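Local coordinates for small heat shock protein hsp20 family (Sulfolobus solfataricus, PDB 4RZK) that probably binds unfolded proteins as a small heat shock chaperone, of which this chain is the alpha-crystallin domain, at residues S4-V13 against K50-I60. Residues are numbered along the deposited sequence; the frame is centred on the assembly and turned at random.
Sequences SEEREPLADV and KSEDRQYYKEI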
ATOM      1  N   SER A   4      -0.327 -18.588   0.569  1.00 57.92           N
ATOM      2  CA  SER A   4      -0.983 -17.556  -0.194  1.00 53.40           C
ATOM      3  C   SER A   4      -2.399 -17.402   0.267  1.00 54.20           C
ATOM      4  O   SER A   4      -3.117 -18.368   0.381  1.00 61.10           O
ATOM      5  CB  SER A   4      -1.015 -17.940  -1.666  1.00 45.97           C
ATOM      6  OG  SER A   4       0.257 -18.324  -2.126  1.00 54.52           O
ATOM      7  N   GLU A   5      -2.798 -16.178   0.545  1.00 53.02           N
ATOM      8  CA  GLU A   5      -4.196 -15.854   0.670  1.00 46.56           C
ATOM      9  C   GLU A   5      -4.497 -14.626  -0.154  1.00 49.62           C
ATOM     10  O   GLU A   5      -3.852 -13.616  -0.001  1.00 55.31           O
ATOM     11  CB  GLU A   5      -4.550 -15.603   2.119  1.00 50.22           C
ATOM     12  CG  GLU A   5      -6.028 -15.700   2.395  1.00 47.39           C
ATOM     13  CD  GLU A   5      -6.362 -15.274   3.788  1.00 49.74           C
ATOM     14  OE1 GLU A   5      -5.471 -14.740   4.458  1.00 58.09           O
ATOM     15  OE2 GLU A   5      -7.507 -15.463   4.210  1.00 50.61           O
ATOM     16  N   GLU A   6      -5.497 -14.705  -1.012  1.00 52.00           N
ATOM     17  CA  GLU A   6      -5.925 -13.557  -1.782  1.00 46.47           C
ATOM     18  C   GLU A   6      -6.541 -12.524  -0.858  1.00 53.02           C
ATOM     19  O   GLU A   6      -7.188 -12.868   0.113  1.00 45.00           O
ATOM     20  CB  GLU A   6      -6.937 -13.995  -2.827  1.00 50.15           C
ATOM     21  CG  GLU A   6      -7.176 -12.993  -3.931  1.00 55.92           C
ATOM     22  CD  GLU A   6      -7.554 -13.653  -5.232  1.00 59.07           C
ATOM     23  OE1 GLU A   6      -8.741 -13.942  -5.419  1.00 61.16           O
ATOM     24  OE2 GLU A   6      -6.665 -13.880  -6.064  1.00 67.98           O
ATOM     25  N   ARG A   7      -6.344 -11.253  -1.169  1.00 53.83           N
ATOM     26  CA  ARG A   7      -6.804 -10.178  -0.309  1.00 50.94           C
ATOM     27  C   ARG A   7      -7.636  -9.194  -1.089  1.00 47.72           C
ATOM     28  O   ARG A   7      -7.463  -9.050  -2.275  1.00 49.58           O
ATOM     29  CB  ARG A   7      -5.613  -9.438   0.291  1.00 50.18           C
ATOM     30  CG  ARG A   7      -4.904 -10.169   1.407  1.00 43.25           C
ATOM     31  CD  ARG A   7      -3.526  -9.598   1.609  1.00 47.66           C
ATOM     32  NE  ARG A   7      -3.583  -8.206   2.016  1.00 46.66           N
ATOM     33  CZ  ARG A   7      -2.519  -7.475   2.287  1.00 44.66           C
ATOM     34  NH1 ARG A   7      -1.325  -8.011   2.205  1.00 46.01           N
ATOM     35  NH2 ARG A   7      -2.653  -6.221   2.645  1.00 40.75           N
ATOM     36  N   GLU A   8      -8.517  -8.488  -0.412  1.00 47.83           N
ATOM     37  CA  GLU A   8      -9.303  -7.487  -1.080  1.00 45.45           C
ATOM     38  C   GLU A   8      -8.715  -6.142  -0.750  1.00 48.53           C
ATOM     39  O   GLU A   8      -8.643  -5.758   0.396  1.00 43.81           O
ATOM     40  CB  GLU A   8     -10.736  -7.563  -0.603  1.00 49.28           C
ATOM     41  CG  GLU A   8     -11.619  -6.459  -1.115  1.00 48.37           C
ATOM     42  CD  GLU A   8     -13.065  -6.735  -0.830  1.00 56.54           C
ATOM     43  OE1 GLU A   8     -13.671  -6.011  -0.033  1.00 59.94           O
ATOM     44  OE2 GLU A   8     -13.589  -7.695  -1.395  1.00 65.28           O
ATOM     45  N   PRO A   9      -8.294  -5.437  -1.783  1.00 52.21           N
ATOM     46  CA  PRO A   9      -7.577  -4.179  -1.648  1.00 48.59           C
ATOM     47  C   PRO A   9      -8.446  -3.056  -1.149  1.00 49.29           C
ATOM     48  O   PRO A   9      -9.632  -3.059  -1.402  1.00 53.85           O
ATOM     49  CB  PRO A   9      -7.133  -3.885  -3.078  1.00 43.53           C
ATOM     50  CG  PRO A   9      -8.008  -4.707  -3.941  1.00 42.99           C
ATOM     51  CD  PRO A   9      -8.263  -5.937  -3.158  1.00 49.80           C
ATOM     52  N   LEU A  10      -7.862  -2.105  -0.440  1.00 51.31           N
ATOM     53  CA  LEU A  10      -8.603  -0.931  -0.068  1.00 45.21           C
ATOM     54  C   LEU A  10      -8.848  -0.154  -1.336  1.00 50.45           C
ATOM     55  O   LEU A  10      -7.933   0.118  -2.083  1.00 46.74           O
ATOM     56  CB  LEU A  10      -7.793  -0.078   0.888  1.00 52.37           C
ATOM     57  CG  LEU A  10      -7.325  -0.677   2.206  1.00 59.42           C
ATOM     58  CD1 LEU A  10      -6.627   0.393   3.012  1.00 56.50           C
ATOM     59  CD2 LEU A  10      -8.480  -1.249   3.002  1.00 53.58           C
ATOM     60  N   ALA A  11     -10.096   0.214  -1.563  1.00 53.66           N
ATOM     61  CA  ALA A  11     -10.472   0.909  -2.770  1.00 51.06           C
ATOM     62  C   ALA A  11     -11.437   2.025  -2.461  1.00 55.24           C
ATOM     63  O   ALA A  11     -12.330   1.862  -1.657  1.00 67.95           O
ATOM     64  CB  ALA A  11     -11.098  -0.064  -3.743  1.00 44.68           C
ATOM     65  N   ASP A  12     -11.268   3.160  -3.111  1.00 55.99           N
ATOM     66  CA  ASP A  12     -12.236   4.221  -2.998  1.00 61.06           C
ATOM     67  C   ASP A  12     -12.648   4.655  -4.375  1.00 58.32           C
ATOM     68  O   ASP A  12     -11.812   4.955  -5.196  1.00 60.33           O
ATOM     69  CB  ASP A  12     -11.643   5.398  -2.250  1.00 69.04           C
ATOM     70  CG  ASP A  12     -12.689   6.360  -1.777  1.00 75.93           C
ATOM     71  OD1 ASP A  12     -12.359   7.541  -1.588  1.00 83.08           O
ATOM     72  OD2 ASP A  12     -13.842   5.936  -1.596  1.00 76.23           O
ATOM     73  N   VAL A  13     -13.938   4.714  -4.633  1.00 62.26           N
ATOM     74  CA  VAL A  13     -14.361   5.183  -5.932  1.00 59.75           C
ATOM     75  C   VAL A  13     -15.050   6.528  -5.820  1.00 60.36           C
ATOM     76  O   VAL A  13     -15.956   6.710  -5.028  1.00 58.99           O
ATOM     77  CB  VAL A  13     -15.260   4.165  -6.636  1.00 56.95           C
ATOM     78  CG1 VAL A  13     -16.051   3.369  -5.627  1.00 56.70           C
ATOM     79  CG2 VAL A  13     -16.175   4.861  -7.615  1.00 64.17           C
ATOM     80  N   LYS A  50      -1.036  -9.498  -8.824  1.00 51.57           N
ATOM     81  CA  LYS A  50      -0.317 -10.693  -8.393  1.00 59.68           C
ATOM     82  C   LYS A  50       1.182 -10.512  -8.192  1.00 59.42           C
ATOM     83  O   LYS A  50       1.867  -9.949  -9.018  1.00 65.25           O
ATOM     84  CB  LYS A  50      -0.549 -11.827  -9.383  1.00 59.72           C
ATOM     85  CG  LYS A  50      -1.270 -13.021  -8.802  1.00 60.92           C
ATOM     86  CD  LYS A  50      -2.346 -13.502  -9.754  1.00 63.31           C
ATOM     87  CE  LYS A  50      -3.649 -13.749  -9.025  1.00 70.68           C
ATOM     88  NZ  LYS A  50      -3.601 -15.025  -8.265  1.00 75.12           N
ATOM     89  N   SER A  51       1.686 -11.021  -7.088  1.00 53.69           N
ATOM     90  CA  SER A  51       3.106 -11.014  -6.820  1.00 61.22           C
ATOM     91  C   SER A  51       3.317 -12.168  -5.870  1.00 62.05           C
ATOM     92  O   SER A  51       2.360 -12.672  -5.323  1.00 62.98           O
ATOM     93  CB  SER A  51       3.538  -9.687  -6.214  1.00 56.90           C
ATOM     94  OG  SER A  51       3.921  -9.841  -4.872  1.00 58.27           O
ATOM     95  N   GLU A  52       4.542 -12.632  -5.695  1.00 56.25           N
ATOM     96  CA  GLU A  52       4.724 -13.833  -4.907  1.00 63.33           C
ATOM     97  C   GLU A  52       4.271 -13.670  -3.476  1.00 66.49           C
ATOM     98  O   GLU A  52       3.582 -14.512  -2.931  1.00 69.41           O
ATOM     99  CB  GLU A  52       6.200 -14.194  -4.872  1.00 68.61           C
ATOM    100  CG  GLU A  52       6.666 -15.058  -6.018  1.00 73.89           C
ATOM    101  CD  GLU A  52       8.030 -15.636  -5.757  1.00 74.72           C
ATOM    102  OE1 GLU A  52       8.109 -16.641  -5.031  1.00 81.42           O
ATOM    103  OE2 GLU A  52       9.016 -15.080  -6.264  1.00 77.61           O
ATOM    104  N   ASP A  53       4.677 -12.582  -2.857  1.00 62.23           N
ATOM    105  CA  ASP A  53       4.271 -12.308  -1.499  1.00 62.95           C
ATOM    106  C   ASP A  53       2.803 -11.965  -1.315  1.00 61.00           C
ATOM    107  O   ASP A  53       2.183 -12.415  -0.370  1.00 64.34           O
ATOM    108  CB  ASP A  53       5.179 -11.261  -0.885  1.00 67.91           C
ATOM    109  CG  ASP A  53       6.615 -11.702  -0.866  1.00 74.76           C
ATOM    110  OD1 ASP A  53       6.942 -12.604  -0.081  1.00 75.60           O
ATOM    111  OD2 ASP A  53       7.415 -11.160  -1.646  1.00 80.64           O
ATOM    112  N   ARG A  54       2.253 -11.168  -2.218  1.00 57.24           N
ATOM    113  CA  ARG A  54       0.902 -10.653  -2.068  1.00 57.10           C
ATOM    114  C   ARG A  54       0.044 -10.776  -3.315  1.00 56.33           C
ATOM    115  O   ARG A  54       0.501 -10.492  -4.401  1.00 55.17           O
ATOM    116  CB  ARG A  54       0.960  -9.205  -1.598  1.00 52.37           C
ATOM    117  CG  ARG A  54       1.057  -9.086  -0.094  1.00 56.04           C
ATOM    118  CD  ARG A  54       1.593  -7.749   0.342  1.00 56.33           C
ATOM    119  NE  ARG A  54       3.031  -7.782   0.518  1.00 61.61           N
ATOM    120  CZ  ARG A  54       3.629  -7.754   1.692  1.00 59.96           C
ATOM    121  NH1 ARG A  54       4.941  -7.791   1.770  1.00 56.50           N
ATOM    122  NH2 ARG A  54       2.908  -7.695   2.790  1.00 65.01           N
ATOM    123  N   GLN A  55      -1.199 -11.207  -3.154  1.00 48.19           N
ATOM    124  CA  GLN A  55      -2.124 -11.265  -4.274  1.00 52.33           C
ATOM    125  C   GLN A  55      -3.474 -10.600  -3.976  1.00 50.98           C
ATOM    126  O   GLN A  55      -4.036 -10.821  -2.928  1.00 50.63           O
ATOM    127  CB  GLN A  55      -2.281 -12.708  -4.768  1.00 52.81           C
ATOM    128  CG  GLN A  55      -2.333 -13.784  -3.693  1.00 56.35           C
ATOM    129  CD  GLN A  55      -0.980 -14.160  -3.145  1.00 55.64           C
ATOM    130  OE1 GLN A  55      -0.054 -14.433  -3.886  1.00 55.93           O
ATOM    131  NE2 GLN A  55      -0.867 -14.178  -1.835  1.00 59.21           N
ATOM    132  N   TYR A  56      -3.970  -9.773  -4.888  1.00 47.01           N
ATOM    133  CA  TYR A  56      -5.220  -9.059  -4.671  1.00 45.71           C
ATOM    134  C   TYR A  56      -6.203  -9.256  -5.801  1.00 45.65           C
ATOM    135  O   TYR A  56      -5.816  -9.347  -6.944  1.00 46.13           O
ATOM    136  CB  TYR A  56      -4.996  -7.558  -4.536  1.00 45.21           C
ATOM    137  CG  TYR A  56      -3.876  -7.106  -3.641  1.00 47.40           C
ATOM    138  CD1 TYR A  56      -4.139  -6.563  -2.407  1.00 47.35           C
ATOM    139  CD2 TYR A  56      -2.567  -7.169  -4.052  1.00 46.60           C
ATOM    140  CE1 TYR A  56      -3.124  -6.127  -1.592  1.00 45.84           C
ATOM    141  CE2 TYR A  56      -1.551  -6.733  -3.245  1.00 47.84           C
ATOM    142  CZ  TYR A  56      -1.839  -6.215  -2.015  1.00 45.87           C
ATOM    143  OH  TYR A  56      -0.831  -5.773  -1.204  1.00 48.74           O
ATOM    144  N   TYR A  57      -7.479  -9.322  -5.456  1.00 47.90           N
ATOM    145  CA  TYR A  57      -8.561  -9.245  -6.415  1.00 49.09           C
ATOM    146  C   TYR A  57      -9.656  -8.366  -5.858  1.00 46.11           C
ATOM    147  O   TYR A  57     -10.029  -8.506  -4.716  1.00 46.91           O
ATOM    148  CB  TYR A  57      -9.095 -10.638  -6.726  1.00 53.65           C
ATOM    149  CG  TYR A  57     -10.305 -10.678  -7.614  1.00 56.66           C
ATOM    150  CD1 TYR A  57     -10.187 -10.885  -8.973  1.00 59.12           C
ATOM    151  CD2 TYR A  57     -11.569 -10.533  -7.091  1.00 59.49           C
ATOM    152  CE1 TYR A  57     -11.300 -10.931  -9.786  1.00 55.88           C
ATOM    153  CE2 TYR A  57     -12.679 -10.575  -7.896  1.00 62.28           C
ATOM    154  CZ  TYR A  57     -12.536 -10.775  -9.239  1.00 60.69           C
ATOM    155  OH  TYR A  57     -13.647 -10.813 -10.024  1.00 62.46           O
ATOM    156  N   LYS A  58     -10.172  -7.454  -6.665  1.00 53.91           N
ATOM    157  CA  LYS A  58     -11.310  -6.651  -6.257  1.00 53.55           C
ATOM    158  C   LYS A  58     -12.264  -6.440  -7.407  1.00 57.85           C
ATOM    159  O   LYS A  58     -11.851  -6.322  -8.539  1.00 56.95           O
ATOM    160  CB  LYS A  58     -10.855  -5.301  -5.725  1.00 52.59           C
ATOM    161  CG  LYS A  58     -11.989  -4.362  -5.384  1.00 51.30           C
ATOM    162  CD  LYS A  58     -12.500  -4.602  -3.982  1.00 52.97           C
ATOM    163  CE  LYS A  58     -12.968  -3.318  -3.336  1.00 50.60           C
ATOM    164  NZ  LYS A  58     -14.076  -3.560  -2.387  1.00 58.53           N
ATOM    165  N   GLU A  59     -13.549  -6.386  -7.112  1.00 58.35           N
ATOM    166  CA  GLU A  59     -14.516  -6.024  -8.120  1.00 59.27           C
ATOM    167  C   GLU A  59     -15.406  -4.925  -7.593  1.00 62.18           C
ATOM    168  O   GLU A  59     -15.855  -4.971  -6.462  1.00 62.19           O
ATOM    169  CB  GLU A  59     -15.290  -7.238  -8.611  1.00 57.40           C
ATOM    170  CG  GLU A  59     -16.629  -7.486  -7.962  1.00 65.29           C
ATOM    171  CD  GLU A  59     -17.225  -8.796  -8.419  1.00 76.55           C
ATOM    172  OE1 GLU A  59     -18.302  -9.168  -7.927  1.00 80.88           O
ATOM    173  OE2 GLU A  59     -16.603  -9.455  -9.270  1.00 67.04           O
ATOM    174  N   ILE A  60     -15.618  -3.911  -8.413  1.00 61.26           N
ATOM    175  CA  ILE A  60     -16.344  -2.737  -8.000  1.00 63.69           C
ATOM    176  C   ILE A  60     -17.543  -2.502  -8.870  1.00 65.88           C
ATOM    177  O   ILE A  60     -17.441  -2.534 -10.082  1.00 67.07           O
ATOM    178  CB  ILE A  60     -15.485  -1.486  -8.135  1.00 61.47           C
ATOM    179  CG1 ILE A  60     -14.428  -1.437  -7.041  1.00 54.79           C
ATOM    180  CG2 ILE A  60     -16.365  -0.258  -8.088  1.00 54.47           C
ATOM    181  CD1 ILE A  60     -13.024  -1.581  -7.567  1.00 52.03           C
TER
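Arg7 pairs in parallel with Tyr56 through two backbone hydrogen bonds. Arg7 N donates to Gln55 O at 2.9 Å, and Tyr57 N donates to Arg7 O at 3.2 Å. The side chains of Arg7 and Tyr56 run alongside each other on the same face of the sheet, in the same direction. Arg7 CG stands anti to the carbonyl carbon (chi1 -75°), and a bend at chi3 lays the guanidinium alongside the Tyr56 ring. Tyr56 CE1 sits over the centre of that guanidinium, with the two planes 50° apart. Arg7 NH1 also touches Arg54 CD at 3.5 Å. The two arginines share Glu25 of the second subunit in salt bridges, which probably offsets their like charges. Tyr56 OH is held by Pro27 O.

On the opposite face, the Glu6 carboxylate reaches Tyr57, with Glu6 OE1 3.6 Å from Tyr57 CB. Beyond Arg7 the chains diverge, and side chains bridge them. Pro9 CG packs on Lys58 CB at 3.4 Å. Lys58 CG is anti to the backbone N, and a turn at chi2 (86°) sets Lys58 CD against Glu8 CG. The chain then passes Ala11, with Lys58 CE 3.8 Å from Ala11 CB. Its ammonium forms a salt bridge with Glu8, though the hydrogen bond within it, Lys58 NZ to Glu8 OE1, is weak at 3.4 Å. Cut back to an alanine, Lys58 would probably leave Glu8 without its charged mate and Ala11 less covered. Farther on, Val13 meets Ile60 only loosely.

Within the alpha-crystallin beta-sandwich, strand 6-16 pairs briefly in parallel with 55-61 near Arg7, then leaves it to pair with 19-25, beside the second subunit of the dimer.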